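Local coordinates for transcriptional activator TenA-1 (Sulfolobus solfataricus P2, PDB 2QZC), which probably cleaves thiamin or its breakdown products, as a TenA-like thiaminase of the heme oxygenase-like fold, at residues A[129-134]-A[180-185]. Sequence-based numbering, arbitrary orientation.
Sequences KFLVAW and DEVSIT
The CA atoms of Val-132, on helix 127-148, and Val-182, in the loop that joins helix 166-179 to helix 186-208, lie 8.7 Å apart, the closest CA pair between 129-134 and 180-185. Val-182 points its side chain at the helix and meets two neighbouring residues there, one with each methyl. Its CG2 lies 4.1 Å from CD2 of Leu-131, and the two side chains run past each other in opposite directions. Its CG1 approaches CG2 of Val-132 more loosely, at 4.5 Å. The same CG2 of Val-132 also receives the tip of Ile-184, whose CD1 comes to 4.0 Å and whose side chain crosses that of the valine at a slant. Ile-184 does not start out directed at the helix. Its CG1 sits beside the backbone N (chi1 -62°) and a second bend follows (chi2 -64°), which brings CD1 in.

Leu-131 also touches Ile-175 and Ala-178 of helix 166-179, while Val-132 reaches Leu-179 of that helix and Phe-192 of helix 186-208. Val-182 rests on Leu-188, and its carbonyl O accepts a hydrogen bond from Asn-7 ND2. Next to Ile-184, Thr-185 is the N-cap of helix 186-208, with OG1 hydrogen-bonded to Leu-188 N.

The interface is small, 122 Å² over both sides, and wholly apolar. No hydrogen bond joins the two segments. In this all-helical heme oxygenase-like fold, the loop between helices 166-179 and 186-208 lays aliphatic groups on the flank of helix 127-148. Contact between the segments therefore rests on dispersion and on the burial of methyl groups, with Leu-131, Val-132 and Val-182 buried and Ile-184 at the partly exposed margin. The Val-182 carbonyl and the Thr-185 hydroxyl find their hydrogen bonds away from helix 127-148.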
loop_
_atom_site.group_PDB
_atom_site.type_symbol
_atom_site.label_atom_id
_atom_site.label_comp_id
_atom_site.label_asym_id
_atom_site.label_seq_id
_atom_site.Cartn_x
_atom_site.Cartn_y
_atom_site.Cartn_z
ATOM N N LYS A 129 -12.253 -10.375 4.801
ATOM C CA LYS A 129 -11.792 -11.771 4.659
ATOM C C LYS A 129 -10.269 -11.842 4.645
ATOM O O LYS A 129 -9.682 -12.718 5.276
ATOM C CB LYS A 129 -12.388 -12.402 3.406
ATOM C CG LYS A 129 -13.902 -12.586 3.467
ATOM C CD LYS A 129 -14.461 -13.276 2.252
ATOM C CE LYS A 129 -15.983 -13.382 2.349
ATOM N NZ LYS A 129 -16.549 -13.946 1.102
ATOM N N PHE A 130 -9.619 -10.945 3.906
ATOM C CA PHE A 130 -8.166 -10.911 3.911
ATOM C C PHE A 130 -7.624 -10.642 5.309
ATOM O O PHE A 130 -6.684 -11.292 5.771
ATOM C CB PHE A 130 -7.593 -9.892 2.925
ATOM C CG PHE A 130 -6.109 -9.678 3.105
ATOM C CD1 PHE A 130 -5.210 -10.627 2.632
ATOM C CD2 PHE A 130 -5.608 -8.622 3.911
ATOM C CE1 PHE A 130 -3.848 -10.480 2.864
ATOM C CE2 PHE A 130 -4.251 -8.513 4.153
ATOM C CZ PHE A 130 -3.394 -9.435 3.629
ATOM N N LEU A 131 -8.180 -9.633 5.985
ATOM C CA LEU A 131 -7.726 -9.251 7.326
ATOM C C LEU A 131 -7.785 -10.412 8.302
ATOM O O LEU A 131 -6.825 -10.649 9.030
ATOM C CB LEU A 131 -8.538 -8.018 7.803
ATOM C CG LEU A 131 -8.201 -7.438 9.137
ATOM C CD1 LEU A 131 -6.733 -7.014 9.276
ATOM C CD2 LEU A 131 -9.182 -6.263 9.364
ATOM N N VAL A 132 -8.884 -11.159 8.281
ATOM C CA VAL A 132 -9.005 -12.334 9.119
ATOM C C VAL A 132 -7.958 -13.388 8.696
ATOM O O VAL A 132 -7.301 -13.996 9.571
ATOM C CB VAL A 132 -10.441 -12.884 9.153
ATOM C CG1 VAL A 132 -10.548 -14.215 9.838
ATOM C CG2 VAL A 132 -11.366 -11.836 9.830
ATOM N N ALA A 133 -7.775 -13.599 7.379
ATOM C CA ALA A 133 -6.785 -14.569 6.910
ATOM C C ALA A 133 -5.359 -14.225 7.278
ATOM O O ALA A 133 -4.525 -15.106 7.415
ATOM C CB ALA A 133 -6.907 -14.723 5.395
ATOM N N TRP A 134 -5.066 -12.936 7.389
ATOM C CA TRP A 134 -3.743 -12.395 7.664
ATOM C C TRP A 134 -3.400 -12.334 9.152
ATOM O O TRP A 134 -2.231 -12.314 9.521
ATOM C CB TRP A 134 -3.726 -10.966 7.071
ATOM C CG TRP A 134 -2.438 -10.242 7.065
ATOM C CD1 TRP A 134 -1.210 -10.751 6.789
ATOM C CD2 TRP A 134 -2.245 -8.840 7.316
ATOM N NE1 TRP A 134 -0.269 -9.744 6.815
ATOM C CE2 TRP A 134 -0.863 -8.562 7.138
ATOM C CE3 TRP A 134 -3.113 -7.796 7.642
ATOM C CZ2 TRP A 134 -0.310 -7.261 7.349
ATOM C CZ3 TRP A 134 -2.580 -6.501 7.819
ATOM C CH2 TRP A 134 -1.207 -6.264 7.658
ATOM N N ASP A 180 -11.153 -4.993 14.814
ATOM C CA ASP A 180 -12.320 -4.697 15.693
ATOM C C ASP A 180 -13.574 -4.204 14.947
ATOM O O ASP A 180 -14.687 -4.289 15.511
ATOM C CB ASP A 180 -11.906 -3.748 16.817
ATOM C CG ASP A 180 -11.004 -4.417 17.855
ATOM O OD1 ASP A 180 -11.006 -5.663 18.008
ATOM O OD2 ASP A 180 -10.280 -3.655 18.533
ATOM N N GLU A 181 -13.412 -3.726 13.700
ATOM C CA GLU A 181 -14.531 -3.276 12.844
ATOM C C GLU A 181 -15.263 -4.416 12.155
ATOM O O GLU A 181 -16.346 -4.203 11.574
ATOM C CB GLU A 181 -14.079 -2.291 11.741
ATOM C CG GLU A 181 -13.954 -0.847 12.163
ATOM C CD GLU A 181 -14.031 0.135 10.985
ATOM O OE1 GLU A 181 -14.991 0.074 10.175
ATOM O OE2 GLU A 181 -13.152 1.000 10.899
ATOM N N VAL A 182 -14.704 -5.626 12.197
ATOM C CA VAL A 182 -15.279 -6.769 11.521
ATOM C C VAL A 182 -16.306 -7.483 12.404
ATOM O O VAL A 182 -16.054 -7.681 13.589
ATOM C CB VAL A 182 -14.166 -7.804 11.083
ATOM C CG1 VAL A 182 -14.751 -8.979 10.314
ATOM C CG2 VAL A 182 -13.106 -7.094 10.212
ATOM N N SER A 183 -17.464 -7.800 11.815
ATOM C CA SER A 183 -18.486 -8.601 12.470
ATOM C C SER A 183 -18.118 -10.057 12.171
ATOM O O SER A 183 -18.333 -10.549 11.063
ATOM C CB SER A 183 -19.860 -8.183 11.989
ATOM O OG SER A 183 -20.854 -8.871 12.755
ATOM N N ILE A 184 -17.585 -10.769 13.165
ATOM C CA ILE A 184 -17.068 -12.129 12.915
ATOM C C ILE A 184 -18.191 -13.155 12.777
ATOM O O ILE A 184 -19.148 -13.181 13.567
ATOM C CB ILE A 184 -16.114 -12.563 14.025
ATOM C CG1 ILE A 184 -14.888 -11.635 14.101
ATOM C CG2 ILE A 184 -15.673 -14.040 13.870
ATOM C CD1 ILE A 184 -13.974 -11.659 12.836
ATOM N N THR A 185 -18.095 -13.968 11.729
ATOM C CA THR A 185 -19.005 -15.011 11.392
ATOM C C THR A 185 -18.276 -16.361 11.397
ATOM O O THR A 185 -17.048 -16.403 11.430
ATOM C CB THR A 185 -19.552 -14.776 9.994
ATOM O OG1 THR A 185 -18.477 -14.974 9.034
ATOM C CG2 THR A 185 -20.134 -13.378 9.838
#